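Local structure of serine proteinase inhibitor 1 (Myxoma virus, 6BJ5) at residues F168-N172 with V173-V177. The protein is a viral serpin that inhibits serine proteases and is important for the virulence of the virus. Sequence-based numbering, arbitrary orientation.
Sequences FYSGN and VTYKV
Thr174 meets the CD1-CE1 side of the Tyr169 ring with both branches of its side chain, the two residues rising from the same face of the sheet, one alongside the other. Thr174 OG1 stands at the ring edge near its plane, 3.4 Å from Tyr169 CD1, while Thr174 CG2, displaced from that plane, reaches CD1 and CE1 alike. Tyr169 CG lies beside its own backbone N (chi1 -54°), which brings the CD1 side of the ring alongside the threonine. Phe168, Ser170, Val173 and Tyr175 occupy the reverse face. There Tyr175 leans its ring edge toward the turn, CE2 lying 3.7 Å from Ser170 CB, and Phe168 O sits in the plane of the same ring. Phe168 CB packs at 3.7 Å on Val177 CG1, but with CG anti to the backbone N (chi1 -170°) its ring leads away from the second strand.

These positions follow from a β-hairpin with a two-residue turn. Phe168 and Tyr175 form a hydrogen-bonded antiparallel pair, with Phe168 N to Tyr175 O and Tyr175 N to Phe168 O both 2.9 Å; Phe168 O also receives a CA-H contact from Thr174. Tyr169 and Thr174 are the next, non-hydrogen-bonded pair. Ser170 and Val173 then close a type II' turn: Ser170 N donates to Val173 O at 2.9 Å, whereas the return bond from Val173 N to Ser170 O is weak at 3.1 Å. Gly171 takes the first corner with positive phi (65°), a conformation favourable to glycine, and poorly ordered Asn172 takes the second.

The hairpin joins strand 164-170, outermost in the large mixed sheet within this chain, to strand 173-185, whose other neighbour is strand 243-258. At this surface end, Thr174, Tyr175 and Lys176 pair antiparallel with a strand of the other chain, continuing the sheet across the interface.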
# COMPACT_ATOMS: atom_id res chain seq x y z
N PHE A 168 25.15 -2.51 -5.22
CA PHE A 168 24.14 -2.62 -4.17
C PHE A 168 24.40 -3.93 -3.43
O PHE A 168 24.32 -5.00 -4.03
CB PHE A 168 22.73 -2.63 -4.78
CG PHE A 168 21.60 -2.51 -3.78
CD1 PHE A 168 21.05 -1.27 -3.49
CD2 PHE A 168 21.06 -3.64 -3.18
CE1 PHE A 168 19.99 -1.15 -2.59
CE2 PHE A 168 20.01 -3.54 -2.27
CZ PHE A 168 19.47 -2.29 -1.97
N TYR A 169 24.66 -3.85 -2.13
CA TYR A 169 25.14 -5.00 -1.36
C TYR A 169 24.00 -5.63 -0.56
O TYR A 169 23.53 -5.06 0.44
CB TYR A 169 26.31 -4.59 -0.45
CG TYR A 169 27.43 -3.90 -1.20
CD1 TYR A 169 28.28 -4.60 -2.06
CD2 TYR A 169 27.66 -2.53 -1.03
CE1 TYR A 169 29.30 -3.96 -2.75
CE2 TYR A 169 28.67 -1.88 -1.71
CZ TYR A 169 29.49 -2.60 -2.57
OH TYR A 169 30.50 -1.94 -3.23
N SER A 170 23.54 -6.79 -1.01
CA SER A 170 22.50 -7.58 -0.36
C SER A 170 23.13 -8.84 0.26
O SER A 170 23.21 -9.89 -0.37
CB SER A 170 21.41 -7.94 -1.37
OG SER A 170 20.60 -9.00 -0.90
N GLY A 171 23.51 -8.73 1.53
CA GLY A 171 24.20 -9.83 2.18
C GLY A 171 25.54 -10.02 1.49
O GLY A 171 26.41 -9.14 1.55
N ASN A 172 25.73 -11.16 0.83
CA ASN A 172 26.96 -11.38 0.09
C ASN A 172 26.79 -11.22 -1.41
O ASN A 172 27.79 -11.09 -2.13
CB ASN A 172 27.59 -12.76 0.39
CG ASN A 172 26.57 -13.86 0.62
OD1 ASN A 172 25.86 -14.27 -0.30
ND2 ASN A 172 26.53 -14.39 1.85
N VAL A 173 25.54 -11.23 -1.91
CA VAL A 173 25.29 -10.95 -3.32
C VAL A 173 25.40 -9.45 -3.56
O VAL A 173 25.05 -8.63 -2.71
CB VAL A 173 23.90 -11.49 -3.72
CG1 VAL A 173 23.60 -11.23 -5.21
CG2 VAL A 173 23.82 -12.97 -3.39
N THR A 174 25.91 -9.08 -4.74
CA THR A 174 26.05 -7.68 -5.13
C THR A 174 25.38 -7.45 -6.47
O THR A 174 25.40 -8.32 -7.35
CB THR A 174 27.53 -7.27 -5.16
OG1 THR A 174 28.09 -7.49 -3.85
CG2 THR A 174 27.70 -5.78 -5.49
N TYR A 175 24.73 -6.30 -6.61
CA TYR A 175 23.96 -6.01 -7.82
C TYR A 175 24.44 -4.71 -8.40
O TYR A 175 25.08 -3.90 -7.73
CB TYR A 175 22.44 -5.91 -7.54
CG TYR A 175 21.85 -7.16 -6.97
CD1 TYR A 175 21.19 -8.09 -7.78
CD2 TYR A 175 21.93 -7.43 -5.61
CE1 TYR A 175 20.64 -9.24 -7.24
CE2 TYR A 175 21.39 -8.58 -5.06
CZ TYR A 175 20.75 -9.48 -5.87
OH TYR A 175 20.20 -10.61 -5.31
N LYS A 176 24.09 -4.49 -9.66
CA LYS A 176 24.42 -3.24 -10.33
C LYS A 176 23.10 -2.52 -10.51
O LYS A 176 22.20 -3.02 -11.20
CB LYS A 176 25.08 -3.46 -11.69
CG LYS A 176 25.27 -2.18 -12.44
CD LYS A 176 25.87 -2.41 -13.81
CE LYS A 176 24.79 -2.84 -14.77
NZ LYS A 176 25.29 -2.92 -16.16
N VAL A 177 22.96 -1.38 -9.84
CA VAL A 177 21.70 -0.67 -9.92
C VAL A 177 22.00 0.69 -10.52
O VAL A 177 23.13 1.18 -10.53
CB VAL A 177 21.00 -0.51 -8.56
CG1 VAL A 177 20.80 -1.87 -7.90
CG2 VAL A 177 21.76 0.43 -7.70